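Long-range contacts in POP2 (Saccharomyces cerevisiae, PDB 1UOC), which degrades RNA from the 3' end with a preference for poly(A), acting as a nuclease subunit of the CCR4-NOT deadenylase complex: residues K183-E187 / V281-I285; L232-L238 / L256-L261. One frame throughout, in Å; residues are numbered along the deposited sequence.

Overall arrangement
Both contacts fasten parts of the C-terminal half of the RNase D domain, a DEDD-type nuclease, and both are buried. Their centres lie 26 Å apart and their nearest atoms about 11 Å, without touching. Interaction 2 is nested along the chain inside the loop that interaction 1 closes: helix 183-193 comes first, then helices 229-235 and 247-264, which pair in interaction 2, and finally the C-terminal loop, which returns to helix 183-193. The two contacts share no helix. Each comes near a predicted catalytic metal ligand, Phe-186 of interaction 1 about 9 Å from Asp-166 and Ala-233 of interaction 2 about 8 Å from Gln-250, side chain to side chain, so both lie close to the probable metal site, without belonging to it.

Interaction 1 (K183-E187 / V281-I285); sequences KEDFE and VIYGI
The C-terminal loop 281-285 closes onto the first turn of helix 183-193 here, with Tyr-283 laid against Lys-183, Phe-186 and Glu-187. The aliphatic part of Lys-183 runs past the phenol in the opposite direction, CG lying 3.9 Å from Tyr-283 CD1. With its chain bent at chi3 and chi4 (86° and 70°), the lysine turns NZ back along its own helix to Glu-187 OE1, a salt bridge of 2.6 Å; NZ also has a weak hydrogen bond to Gln-289 OE1. NZ meets the glutamate oxygen from above the carboxylate plane, 53° out of it. The same OE1 sits at the edge of the Tyr-283 ring, 3.7 Å from CD1, with carboxylate and ring nearly coplanar. Phe-186 adds the apolar side: its CE2 is 4.1 Å from Ile-282 CD1 and 4.2 Å from Tyr-283 CE1. Ile-282 also places CG2 over the centre of the neighbouring tyrosine ring, 3.8 Å above its plane. Val-62 and Tyr-66 of helix 61-73 touch both Lys-183 and Tyr-283. Between the two segments the hold is van der Waals packing, while the salt bridge inside the helix probably steadies the lysine chain, and the ring's polarised edge hydrogens probably suit the carboxylate oxygen.

Interaction 2 (L232-L238 / L256-L261); sequences LADELGL and LSFCQL
Leu-232 and Ser-257 form the tight part of a helix-helix contact in which the end of helix 229-235 and the turn after it pack on helix 247-264. Leu-232 CD1 presses to 3.4 Å from Ser-257 CB, closer than usual van der Waals contact, and, consistent with the small side chain of Ser-257, the backbones come to 6.1 Å between Ala-233 CA and Ser-257 CA. Ser-257 OG, buried against Leu-238 CD1 at 3.7 Å, is hydrogen-bonded to Leu-253 O within its own helix. Toward the partly exposed side the packing is wider. Leu-236 has CG opposite its carbonyl carbon (chi1 -73°) and straddles the next turn, CD1 lying 3.7 Å from Ser-257 O and CD2 3.9 Å from Gln-260 CG. Its CD1 also reaches 4.3 Å from Leu-261 CB. Replacing Leu-236 with alanine would probably open a gap beside Ser-257 and Leu-261 and remove part of the apolar cover of Gln-260 CG. A Schellman motif at Gly-237 ends the first helix and lets the chain turn, so that Leu-238 rejoins the interface, CD2 resting 4.5 Å from Leu-256 CD2. The buried hydroxyl, satisfied within its own helix, probably costs the interface little, while the two segments adhere by apolar packing.

Interaction 1 (K183-E187 / V281-I285)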
loop_
_atom_site.group_PDB
_atom_site.type_symbol
_atom_site.label_atom_id
_atom_site.label_comp_id
_atom_site.label_asym_id
_atom_site.label_seq_id
_atom_site.Cartn_x
_atom_site.Cartn_y
_atom_site.Cartn_z
ATOM N N LYS A 183 18.708 8.725 -4.654
ATOM C CA LYS A 183 18.196 7.927 -3.545
ATOM C C LYS A 183 18.077 8.738 -2.253
ATOM O O LYS A 183 17.023 8.771 -1.614
ATOM C CB LYS A 183 19.118 6.726 -3.312
ATOM C CG LYS A 183 18.501 5.624 -2.467
ATOM C CD LYS A 183 19.515 4.538 -2.143
ATOM C CE LYS A 183 20.328 4.881 -0.899
ATOM N NZ LYS A 183 19.509 4.809 0.351
ATOM N N GLU A 184 19.169 9.395 -1.884
ATOM C CA GLU A 184 19.239 10.199 -0.668
ATOM C C GLU A 184 18.112 11.238 -0.559
ATOM O O GLU A 184 17.433 11.315 0.466
ATOM C CB GLU A 184 20.610 10.886 -0.604
ATOM C CG GLU A 184 21.685 10.188 -1.461
ATOM C CD GLU A 184 21.929 8.728 -1.067
ATOM O OE1 GLU A 184 22.495 7.967 -1.891
ATOM O OE2 GLU A 184 21.567 8.342 0.067
ATOM N N ASP A 185 17.911 12.030 -1.612
ATOM C CA ASP A 185 16.868 13.054 -1.606
ATOM C C ASP A 185 15.474 12.433 -1.655
ATOM O O ASP A 185 14.504 13.009 -1.152
ATOM C CB ASP A 185 17.045 14.011 -2.790
ATOM C CG ASP A 185 18.396 14.729 -2.775
ATOM O OD1 ASP A 185 18.568 15.688 -3.565
ATOM O OD2 ASP A 185 19.285 14.338 -1.988
ATOM N N PHE A 186 15.376 11.262 -2.276
ATOM C CA PHE A 186 14.109 10.548 -2.371
ATOM C C PHE A 186 13.691 10.163 -0.958
ATOM O O PHE A 186 12.568 10.416 -0.527
ATOM C CB PHE A 186 14.294 9.292 -3.228
ATOM C CG PHE A 186 13.153 8.318 -3.153
ATOM C CD1 PHE A 186 11.892 8.662 -3.621
ATOM C CD2 PHE A 186 13.358 7.028 -2.667
ATOM C CE1 PHE A 186 10.845 7.727 -3.613
ATOM C CE2 PHE A 186 12.324 6.094 -2.656
ATOM C CZ PHE A 186 11.068 6.445 -3.130
ATOM N N GLU A 187 14.614 9.557 -0.232
ATOM C CA GLU A 187 14.336 9.139 1.133
ATOM C C GLU A 187 13.949 10.312 2.025
ATOM O O GLU A 187 13.081 10.180 2.891
ATOM C CB GLU A 187 15.545 8.409 1.712
ATOM C CG GLU A 187 15.821 7.089 1.018
ATOM C CD GLU A 187 16.951 6.301 1.662
ATOM O OE1 GLU A 187 17.128 5.118 1.298
ATOM O OE2 GLU A 187 17.660 6.858 2.526
ATOM N N VAL A 281 12.525 2.382 7.046
ATOM C CA VAL A 281 13.531 1.717 6.225
ATOM C C VAL A 281 12.941 1.209 4.925
ATOM O O VAL A 281 12.018 0.394 4.923
ATOM C CB VAL A 281 14.185 0.537 6.988
ATOM C CG1 VAL A 281 15.171 -0.182 6.093
ATOM C CG2 VAL A 281 14.899 1.063 8.232
ATOM N N ILE A 282 13.485 1.707 3.822
ATOM C CA ILE A 282 13.056 1.335 2.482
ATOM C C ILE A 282 14.056 0.361 1.868
ATOM O O ILE A 282 13.728 -0.780 1.531
ATOM C CB ILE A 282 13.038 2.553 1.544
ATOM C CG1 ILE A 282 12.158 3.659 2.109
ATOM C CG2 ILE A 282 12.556 2.140 0.166
ATOM C CD1 ILE A 282 12.221 4.941 1.298
ATOM N N TYR A 283 15.285 0.847 1.735
ATOM C CA TYR A 283 16.382 0.116 1.111
ATOM C C TYR A 283 17.385 -0.584 2.020
ATOM O O TYR A 283 18.526 -0.813 1.619
ATOM C CB TYR A 283 17.135 1.069 0.176
ATOM C CG TYR A 283 16.351 1.458 -1.062
ATOM C CD1 TYR A 283 16.081 2.793 -1.358
ATOM C CD2 TYR A 283 15.891 0.485 -1.942
ATOM C CE1 TYR A 283 15.366 3.145 -2.514
ATOM C CE2 TYR A 283 15.183 0.817 -3.092
ATOM C CZ TYR A 283 14.922 2.146 -3.377
ATOM O OH TYR A 283 14.222 2.452 -4.530
ATOM N N GLY A 284 16.977 -0.940 3.229
ATOM C CA GLY A 284 17.899 -1.613 4.125
ATOM C C GLY A 284 18.380 -0.729 5.260
ATOM O O GLY A 284 18.559 0.475 5.105
ATOM N N ILE A 285 18.596 -1.341 6.414
ATOM C CA ILE A 285 19.044 -0.616 7.591
ATOM C C ILE A 285 20.472 -0.102 7.368
ATOM O O ILE A 285 21.237 -0.688 6.600
ATOM C CB ILE A 285 18.955 -1.556 8.831
ATOM C CG1 ILE A 285 18.539 -0.764 10.069
ATOM C CG2 ILE A 285 20.275 -2.275 9.060
ATOM C CD1 ILE A 285 17.837 -1.619 11.114
#

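Interaction 2 (L232-L238 / L256-L261)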
loop_
_atom_site.group_PDB
_atom_site.type_symbol
_atom_site.label_atom_id
_atom_site.label_comp_id
_atom_site.label_asym_id
_atom_site.label_seq_id
_atom_site.Cartn_x
_atom_site.Cartn_y
_atom_site.Cartn_z
ATOM N N LEU A 232 3.082 -15.093 3.642
ATOM C CA LEU A 232 3.050 -14.516 4.978
ATOM C C LEU A 232 1.628 -14.660 5.518
ATOM O O LEU A 232 1.425 -15.057 6.668
ATOM C CB LEU A 232 3.456 -13.038 4.929
ATOM C CG LEU A 232 3.663 -12.238 6.224
ATOM C CD1 LEU A 232 2.512 -11.290 6.409
ATOM C CD2 LEU A 232 3.813 -13.155 7.423
ATOM N N ALA A 233 0.639 -14.355 4.678
ATOM C CA ALA A 233 -0.759 -14.471 5.085
ATOM C C ALA A 233 -1.116 -15.927 5.413
ATOM O O ALA A 233 -1.886 -16.188 6.336
ATOM C CB ALA A 233 -1.673 -13.933 3.993
ATOM N N ASP A 234 -0.559 -16.876 4.666
ATOM C CA ASP A 234 -0.836 -18.282 4.947
ATOM C C ASP A 234 -0.305 -18.682 6.317
ATOM O O ASP A 234 -1.034 -19.273 7.115
ATOM C CB ASP A 234 -0.222 -19.194 3.885
ATOM C CG ASP A 234 -0.915 -19.070 2.550
ATOM O OD1 ASP A 234 -2.154 -18.894 2.542
ATOM O OD2 ASP A 234 -0.226 -19.174 1.511
ATOM N N GLU A 235 0.955 -18.355 6.596
ATOM C CA GLU A 235 1.549 -18.702 7.887
ATOM C C GLU A 235 0.756 -18.127 9.055
ATOM O O GLU A 235 0.797 -18.659 10.160
ATOM C CB GLU A 235 2.988 -18.195 7.984
ATOM C CG GLU A 235 3.941 -18.761 6.954
ATOM C CD GLU A 235 5.389 -18.456 7.301
ATOM O OE1 GLU A 235 6.272 -18.726 6.458
ATOM O OE2 GLU A 235 5.646 -17.953 8.423
ATOM N N LEU A 236 0.059 -17.024 8.830
ATOM C CA LEU A 236 -0.725 -16.432 9.901
ATOM C C LEU A 236 -2.097 -17.089 9.915
ATOM O O LEU A 236 -2.932 -16.819 10.781
ATOM C CB LEU A 236 -0.853 -14.922 9.698
ATOM C CG LEU A 236 0.422 -14.130 9.984
ATOM C CD1 LEU A 236 0.335 -12.745 9.359
ATOM C CD2 LEU A 236 0.624 -14.048 11.488
ATOM N N GLY A 237 -2.318 -17.957 8.932
ATOM C CA GLY A 237 -3.576 -18.672 8.837
ATOM C C GLY A 237 -4.774 -17.896 8.325
ATOM O O GLY A 237 -5.886 -18.093 8.817
ATOM N N LEU A 238 -4.562 -17.022 7.347
ATOM C CA LEU A 238 -5.655 -16.245 6.764
ATOM C C LEU A 238 -6.171 -16.974 5.528
ATOM O O LEU A 238 -5.405 -17.274 4.612
ATOM C CB LEU A 238 -5.169 -14.849 6.371
ATOM C CG LEU A 238 -5.105 -13.797 7.474
ATOM C CD1 LEU A 238 -4.031 -12.785 7.116
ATOM C CD2 LEU A 238 -6.475 -13.136 7.656
ATOM N N LEU A 256 -3.994 -6.506 7.720
ATOM C CA LEU A 256 -4.421 -7.606 8.591
ATOM C C LEU A 256 -3.186 -8.371 9.036
ATOM O O LEU A 256 -3.019 -8.703 10.209
ATOM C CB LEU A 256 -5.342 -8.549 7.807
ATOM C CG LEU A 256 -6.834 -8.692 8.106
ATOM C CD1 LEU A 256 -7.362 -7.492 8.865
ATOM C CD2 LEU A 256 -7.565 -8.903 6.774
ATOM N N SER A 257 -2.317 -8.647 8.071
ATOM C CA SER A 257 -1.091 -9.374 8.334
ATOM C C SER A 257 -0.161 -8.587 9.245
ATOM O O SER A 257 0.399 -9.141 10.184
ATOM C CB SER A 257 -0.386 -9.719 7.016
ATOM O OG SER A 257 -1.168 -10.630 6.257
ATOM N N PHE A 258 -0.001 -7.295 8.982
ATOM C CA PHE A 258 0.870 -6.480 9.818
ATOM C C PHE A 258 0.424 -6.496 11.275
ATOM O O PHE A 258 1.213 -6.752 12.178
ATOM C CB PHE A 258 0.890 -5.021 9.347
ATOM C CG PHE A 258 1.740 -4.143 10.194
ATOM C CD1 PHE A 258 3.123 -4.126 10.028
ATOM C CD2 PHE A 258 1.176 -3.391 11.220
ATOM C CE1 PHE A 258 3.936 -3.375 10.885
ATOM C CE2 PHE A 258 1.975 -2.639 12.080
ATOM C CZ PHE A 258 3.364 -2.632 11.911
ATOM N N CYS A 259 -0.847 -6.192 11.500
ATOM C CA CYS A 259 -1.369 -6.140 12.848
ATOM C C CYS A 259 -1.371 -7.492 13.577
ATOM O O CYS A 259 -1.184 -7.540 14.792
ATOM C CB CYS A 259 -2.770 -5.524 12.820
ATOM S SG CYS A 259 -2.765 -3.784 12.325
ATOM N N GLN A 260 -1.577 -8.580 12.843
ATOM C CA GLN A 260 -1.585 -9.901 13.457
ATOM C C GLN A 260 -0.155 -10.344 13.748
ATOM O O GLN A 260 0.148 -10.812 14.850
ATOM C CB GLN A 260 -2.262 -10.915 12.542
ATOM C CG GLN A 260 -2.414 -12.277 13.187
ATOM C CD GLN A 260 -3.533 -12.313 14.215
ATOM O OE1 GLN A 260 -3.784 -11.334 14.925
ATOM N NE2 GLN A 260 -4.211 -13.453 14.307
ATOM N N LEU A 261 0.723 -10.202 12.757
ATOM C CA LEU A 261 2.121 -10.578 12.944
ATOM C C LEU A 261 2.673 -9.790 14.128
ATOM O O LEU A 261 3.384 -10.328 14.974
ATOM C CB LEU A 261 2.945 -10.263 11.689
ATOM C CG LEU A 261 4.436 -10.641 11.720
ATOM C CD1 LEU A 261 4.589 -12.146 11.926
ATOM C CD2 LEU A 261 5.104 -10.219 10.414
#